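Local coordinates for fibronectin-binding protein BBK32 (PDB 6N1L) that probably binds the complement protease C1r and so inhibits the classical pathway of complement, besides being named for its binding of fibronectin, at residues Glu103-Glu106 against Ala107-Thr111; Lys74-Leu77 against Asn78-Val82. All blocks are in the same frame, centred on the assembly; numbering follows the deposited sequence.

Interaction 1: residues Glu103-Glu106 against Ala107-Thr111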
ATOM      1  N   GLU A 103     -10.347 -10.921  -2.303  1.00 30.51           N
ATOM      2  CA  GLU A 103      -9.648 -11.705  -3.316  1.00 34.32           C
ATOM      3  C   GLU A 103      -9.317 -10.859  -4.540  1.00 35.11           C
ATOM      4  O   GLU A 103      -8.238 -11.003  -5.129  1.00 34.49           O
ATOM      5  CB  GLU A 103     -10.480 -12.923  -3.707  1.00 37.89           C
ATOM      6  CG  GLU A 103     -10.533 -13.943  -2.605  1.00 41.67           C
ATOM      7  CD  GLU A 103     -10.918 -15.330  -3.092  1.00 51.54           C
ATOM      8  OE1 GLU A 103     -12.007 -15.450  -3.694  1.00 44.23           O
ATOM      9  OE2 GLU A 103     -10.127 -16.286  -2.865  1.00 48.97           O
ATOM     10  N   ASN A 104     -10.227  -9.966  -4.932  1.00 33.43           N
ATOM     11  CA  ASN A 104      -9.934  -9.064  -6.039  1.00 32.05           C
ATOM     12  C   ASN A 104      -8.746  -8.177  -5.703  1.00 32.70           C
ATOM     13  O   ASN A 104      -7.874  -7.937  -6.549  1.00 34.91           O
ATOM     14  CB  ASN A 104     -11.148  -8.197  -6.355  1.00 37.19           C
ATOM     15  CG  ASN A 104     -12.263  -8.972  -7.026  1.00 41.35           C
ATOM     16  OD1 ASN A 104     -12.015  -9.944  -7.735  1.00 43.03           O
ATOM     17  ND2 ASN A 104     -13.497  -8.539  -6.807  1.00 45.43           N
ATOM     18  N   ILE A 105      -8.685  -7.705  -4.459  1.00 31.74           N
ATOM     19  CA  ILE A 105      -7.597  -6.824  -4.044  1.00 30.61           C
ATOM     20  C   ILE A 105      -6.277  -7.581  -3.983  1.00 31.92           C
ATOM     21  O   ILE A 105      -5.229  -7.056  -4.377  1.00 29.70           O
ATOM     22  CB  ILE A 105      -7.955  -6.181  -2.697  1.00 30.69           C
ATOM     23  CG1 ILE A 105      -9.009  -5.090  -2.913  1.00 33.65           C
ATOM     24  CG2 ILE A 105      -6.703  -5.676  -1.950  1.00 31.16           C
ATOM     25  CD1 ILE A 105      -9.752  -4.723  -1.667  1.00 35.13           C
ATOM     26  N   GLU A 106      -6.302  -8.819  -3.485  1.00 29.67           N
ATOM     27  CA  GLU A 106      -5.100  -9.650  -3.507  1.00 31.66           C
ATOM     28  C   GLU A 106      -4.519  -9.741  -4.909  1.00 31.42           C
ATOM     29  O   GLU A 106      -3.316  -9.548  -5.102  1.00 36.21           O
ATOM     30  CB  GLU A 106      -5.404 -11.052  -2.966  1.00 34.60           C
ATOM     31  CG  GLU A 106      -4.161 -11.936  -2.880  1.00 38.94           C
ATOM     32  CD  GLU A 106      -4.480 -13.406  -2.624  1.00 47.17           C
ATOM     33  OE1 GLU A 106      -5.680 -13.772  -2.603  1.00 50.30           O
ATOM     34  OE2 GLU A 106      -3.522 -14.191  -2.449  1.00 51.20           O
ATOM     35  N   ALA A 107      -5.363 -10.025  -5.908  1.00 30.74           N
ATOM     36  CA  ALA A 107      -4.868 -10.148  -7.277  1.00 34.05           C
ATOM     37  C   ALA A 107      -4.279  -8.829  -7.777  1.00 36.47           C
ATOM     38  O   ALA A 107      -3.232  -8.815  -8.440  1.00 36.45           O
ATOM     39  CB  ALA A 107      -5.994 -10.628  -8.195  1.00 38.62           C
ATOM     40  N   GLU A 108      -4.925  -7.705  -7.449  1.00 34.04           N
ATOM     41  CA  GLU A 108      -4.400  -6.401  -7.852  1.00 34.70           C
ATOM     42  C   GLU A 108      -3.039  -6.132  -7.225  1.00 34.63           C
ATOM     43  O   GLU A 108      -2.140  -5.594  -7.885  1.00 34.03           O
ATOM     44  CB  GLU A 108      -5.391  -5.290  -7.482  1.00 36.20           C
ATOM     45  CG  GLU A 108      -4.884  -3.834  -7.714  1.00 39.22           C
ATOM     46  CD  GLU A 108      -4.795  -3.420  -9.181  1.00 53.56           C
ATOM     47  OE1 GLU A 108      -5.325  -4.158 -10.038  1.00 52.13           O
ATOM     48  OE2 GLU A 108      -4.203  -2.345  -9.475  1.00 45.20           O
ATOM     49  N   ILE A 109      -2.860  -6.498  -5.949  1.00 29.92           N
ATOM     50  CA  ILE A 109      -1.566  -6.274  -5.292  1.00 29.45           C
ATOM     51  C   ILE A 109      -0.466  -7.025  -6.029  1.00 33.04           C
ATOM     52  O   ILE A 109       0.643  -6.505  -6.227  1.00 33.77           O
ATOM     53  CB  ILE A 109      -1.632  -6.681  -3.802  1.00 29.22           C
ATOM     54  CG1 ILE A 109      -2.574  -5.756  -3.050  1.00 28.49           C
ATOM     55  CG2 ILE A 109      -0.249  -6.593  -3.144  1.00 31.90           C
ATOM     56  CD1 ILE A 109      -2.841  -6.171  -1.635  1.00 30.59           C
ATOM     57  N   LYS A 110      -0.766  -8.246  -6.481  1.00 34.00           N
ATOM     58  CA  LYS A 110       0.235  -9.004  -7.218  1.00 34.21           C
ATOM     59  C   LYS A 110       0.587  -8.313  -8.527  1.00 34.48           C
ATOM     60  O   LYS A 110       1.758  -8.295  -8.929  1.00 40.15           O
ATOM     61  CB  LYS A 110      -0.260 -10.429  -7.456  1.00 36.01           C
ATOM     62  CG  LYS A 110      -0.228 -11.276  -6.182  1.00 40.35           C
ATOM     63  CD  LYS A 110      -0.761 -12.679  -6.437  1.00 41.75           C
ATOM     64  CE  LYS A 110      -1.045 -13.386  -5.121  1.00 50.51           C
ATOM     65  NZ  LYS A 110      -2.129 -14.402  -5.266  1.00 55.44           N
ATOM     66  N   THR A 111      -0.403  -7.706  -9.185  1.00 34.49           N
ATOM     67  CA  THR A 111      -0.144  -6.967 -10.419  1.00 34.95           C
ATOM     68  C   THR A 111       0.746  -5.755 -10.164  1.00 35.55           C
ATOM     69  O   THR A 111       1.646  -5.452 -10.957  1.00 38.84           O
ATOM     70  CB  THR A 111      -1.464  -6.534 -11.054  1.00 35.61           C
ATOM     71  OG1 THR A 111      -2.221  -7.696 -11.407  1.00 41.11           O
ATOM     72  CG2 THR A 111      -1.220  -5.716 -12.315  1.00 37.11           C
TER

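Interaction 2: residues Lys74-Leu77 against Asn78-Val82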
ATOM      1  N   LYS A  74       5.263  -6.319   0.184  1.00 35.64           N
ATOM      2  CA  LYS A  74       5.118  -7.674   0.723  1.00 36.08           C
ATOM      3  C   LYS A  74       4.327  -7.663   2.019  1.00 36.12           C
ATOM      4  O   LYS A  74       3.493  -8.551   2.247  1.00 39.17           O
ATOM      5  CB  LYS A  74       6.484  -8.334   0.910  1.00 40.83           C
ATOM      6  CG  LYS A  74       7.036  -8.907  -0.397  1.00 48.69           C
ATOM      7  CD  LYS A  74       5.926  -9.583  -1.230  1.00 48.56           C
ATOM      8  CE  LYS A  74       6.467 -10.216  -2.515  1.00 49.27           C
ATOM      9  NZ  LYS A  74       5.430 -10.985  -3.297  1.00 50.77           N
ATOM     10  N   THR A  75       4.553  -6.662   2.876  1.00 31.87           N
ATOM     11  CA  THR A  75       3.751  -6.520   4.086  1.00 33.14           C
ATOM     12  C   THR A  75       2.272  -6.359   3.732  1.00 37.17           C
ATOM     13  O   THR A  75       1.401  -7.019   4.314  1.00 34.25           O
ATOM     14  CB  THR A  75       4.232  -5.325   4.905  1.00 37.09           C
ATOM     15  OG1 THR A  75       5.571  -5.553   5.377  1.00 34.55           O
ATOM     16  CG2 THR A  75       3.312  -5.073   6.080  1.00 39.74           C
ATOM     17  N   LEU A  76       1.982  -5.496   2.753  1.00 30.48           N
ATOM     18  CA  LEU A  76       0.597  -5.300   2.314  1.00 29.29           C
ATOM     19  C   LEU A  76      -0.012  -6.599   1.787  1.00 28.99           C
ATOM     20  O   LEU A  76      -1.131  -6.968   2.169  1.00 31.24           O
ATOM     21  CB  LEU A  76       0.547  -4.204   1.248  1.00 28.73           C
ATOM     22  CG  LEU A  76      -0.791  -3.966   0.533  1.00 28.70           C
ATOM     23  CD1 LEU A  76      -1.888  -3.611   1.525  1.00 29.67           C
ATOM     24  CD2 LEU A  76      -0.610  -2.830  -0.465  1.00 28.75           C
ATOM     25  N   LEU A  77       0.689  -7.288   0.884  1.00 28.06           N
ATOM     26  CA  LEU A  77       0.191  -8.552   0.351  1.00 32.85           C
ATOM     27  C   LEU A  77      -0.082  -9.551   1.470  1.00 36.73           C
ATOM     28  O   LEU A  77      -1.143 -10.196   1.509  1.00 31.34           O
ATOM     29  CB  LEU A  77       1.190  -9.129  -0.650  1.00 33.24           C
ATOM     30  CG  LEU A  77       0.790 -10.405  -1.388  1.00 33.46           C
ATOM     31  CD1 LEU A  77      -0.572 -10.246  -2.105  1.00 32.44           C
ATOM     32  CD2 LEU A  77       1.882 -10.848  -2.359  1.00 38.39           C
ATOM     33  N   ASN A  78       0.870  -9.694   2.392  1.00 34.09           N
ATOM     34  CA  ASN A  78       0.700 -10.675   3.461  1.00 37.76           C
ATOM     35  C   ASN A  78      -0.537 -10.383   4.303  1.00 36.20           C
ATOM     36  O   ASN A  78      -1.288 -11.305   4.644  1.00 37.41           O
ATOM     37  CB  ASN A  78       1.953 -10.723   4.337  1.00 38.63           C
ATOM     38  CG  ASN A  78       3.127 -11.379   3.636  1.00 39.01           C
ATOM     39  OD1 ASN A  78       2.959 -12.044   2.616  1.00 44.97           O
ATOM     40  ND2 ASN A  78       4.332 -11.208   4.196  1.00 47.65           N
ATOM     41  N   TYR A  79      -0.774  -9.111   4.648  1.00 33.24           N
ATOM     42  CA  TYR A  79      -1.967  -8.779   5.418  1.00 34.22           C
ATOM     43  C   TYR A  79      -3.232  -9.166   4.653  1.00 32.10           C
ATOM     44  O   TYR A  79      -4.179  -9.709   5.239  1.00 33.49           O
ATOM     45  CB  TYR A  79      -1.989  -7.290   5.763  1.00 32.58           C
ATOM     46  CG  TYR A  79      -1.141  -6.899   6.964  1.00 35.12           C
ATOM     47  CD1 TYR A  79      -1.180  -7.644   8.143  1.00 36.46           C
ATOM     48  CD2 TYR A  79      -0.303  -5.789   6.919  1.00 34.29           C
ATOM     49  CE1 TYR A  79      -0.407  -7.287   9.244  1.00 40.02           C
ATOM     50  CE2 TYR A  79       0.471  -5.427   8.007  1.00 36.63           C
ATOM     51  CZ  TYR A  79       0.415  -6.176   9.167  1.00 38.78           C
ATOM     52  OH  TYR A  79       1.184  -5.810  10.246  1.00 43.33           O
ATOM     53  N   ILE A  80      -3.267  -8.905   3.345  1.00 28.88           N
ATOM     54  CA  ILE A  80      -4.459  -9.242   2.564  1.00 31.42           C
ATOM     55  C   ILE A  80      -4.584 -10.753   2.389  1.00 31.23           C
ATOM     56  O   ILE A  80      -5.694 -11.302   2.391  1.00 32.04           O
ATOM     57  CB  ILE A  80      -4.439  -8.513   1.203  1.00 28.87           C
ATOM     58  CG1 ILE A  80      -4.532  -7.001   1.420  1.00 30.00           C
ATOM     59  CG2 ILE A  80      -5.587  -8.987   0.289  1.00 29.54           C
ATOM     60  CD1 ILE A  80      -5.713  -6.584   2.251  1.00 32.53           C
ATOM     61  N   GLN A  81      -3.456 -11.454   2.240  1.00 30.82           N
ATOM     62  CA  GLN A  81      -3.529 -12.899   2.044  1.00 37.19           C
ATOM     63  C   GLN A  81      -4.048 -13.597   3.293  1.00 34.99           C
ATOM     64  O   GLN A  81      -4.830 -14.554   3.190  1.00 34.86           O
ATOM     65  CB  GLN A  81      -2.168 -13.455   1.630  1.00 37.74           C
ATOM     66  CG  GLN A  81      -1.779 -13.061   0.219  1.00 39.81           C
ATOM     67  CD  GLN A  81      -0.500 -13.721  -0.246  1.00 41.87           C
ATOM     68  OE1 GLN A  81       0.432 -13.900   0.534  1.00 41.12           O
ATOM     69  NE2 GLN A  81      -0.449 -14.077  -1.526  1.00 50.00           N
ATOM     70  N   VAL A  82      -3.660 -13.107   4.478  1.00 34.82           N
ATOM     71  CA  VAL A  82      -4.244 -13.607   5.724  1.00 38.68           C
ATOM     72  C   VAL A  82      -5.731 -13.270   5.789  1.00 39.14           C
ATOM     73  O   VAL A  82      -6.550 -14.085   6.248  1.00 35.13           O
ATOM     74  CB  VAL A  82      -3.492 -13.034   6.938  1.00 39.37           C
ATOM     75  CG1 VAL A  82      -4.210 -13.396   8.250  1.00 40.74           C
ATOM     76  CG2 VAL A  82      -2.058 -13.524   6.950  1.00 38.97           C
TER

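Interaction 1: residues Glu103-Glu106 against Ala107-Thr111
The side chain of E106 lies alongside that of K110, both pointing the same way from successive turns of the helix. Its carboxylate meets the ammonium group in an i to i+4 salt bridge, with OE2 of E106 3.1 Å from NZ of K110; as a hydrogen bond the pair is weak. E106 reaches this place with CG anti to its own backbone N (chi1 -176°) and an extended chain beyond, while K110 stretches its methylenes past it, CE standing 3.7 Å from OE2 of E106. The same OE2 probably accepts a hydrogen bond from NE2 of Q81, so that one carboxylate oxygen would serve two donors, one of them on helix 66-87.

Helix 93-117 belongs to an all-helical bundle, with E106 and K110 on its more exposed side and I105 and I109 buried. These two isoleucines pack one turn apart: CG2 of I105 meets CD1 of I109 at 3.9 Å, the two side chains slanting across each other. I105 turns to M136 and L140 of helix 122-147, whereas I109 touches M136 as well as L76 and I80 of helix 66-87. The main chain keeps its regular alpha-helical bonds, N of I109 to O of I105 at 2.9 Å among them.

Interaction 2: residues Lys74-Leu77 against Asn78-Val82
L77 rests on the side chain of Q81, one turn further on, in the first of three van der Waals pairs. CG and CD1 of L77 lie over one face of the Q81 amide: CG of L77 stands almost straight above CD of Q81, 3.7 Å away, and CD1 of L77 lies 3.8 Å from CG of the same glutamine, so the branched end meets both the methylene and the amide carbon. A second pair is T75 with Y79. These side chains run side by side in the same direction, and the methyl CG2 of T75 touches the ring of Y79 at CE2, 3.5 Å away. With OG1 of T75 beside the backbone N (chi1 -65°), where it bonds to O of K71, CG2 is left anti to that N and turned to the ring. L76 and I80 make a looser third pair, with CD1 of L76 4.3 Å from CG1 of I80.

Such i to i+4 pairs spread round helix 66-87 show how one bundle helix serves two neighbours: Y79 faces N19 and S22 of helix 9-44, I80 reaches both A23 of that helix and I109 of helix 93-117, and L76 and L77 also pack on I109.

The polar interactions across the contact belong to the main chain. Four successive i to i+4 bonds link the turns, and the one from N of Q81 to O of L77 is the shortest at 2.7 Å, its N-H...O angle 154°. Further along the glutamine, CG of Q81 packs 3.2 Å from that same O of L77, and the amide against which L77 rests is probably held from helix 93-117 as well.

How the interactions relate
Both contacts join side chains four residues apart within single helices, 66-87 for interaction 2 and 93-117 for interaction 1, which follow each other in the chain and lie side by side. Each is partly buried, about 10 Å centre to centre from the other. Their inner faces meet as hydrocarbon, CD1 of I109 lying 3.6 Å from CG1 of I80. Toward solvent, interaction 1 pairs opposite charges. Interaction 2 instead sets aliphatic groups against a neutral amide, on the side of helix 66-87 facing helix 93-117, and against a phenol ring that meets helix 9-44. A probable hydrogen bond joins the polar ends of the two contacts.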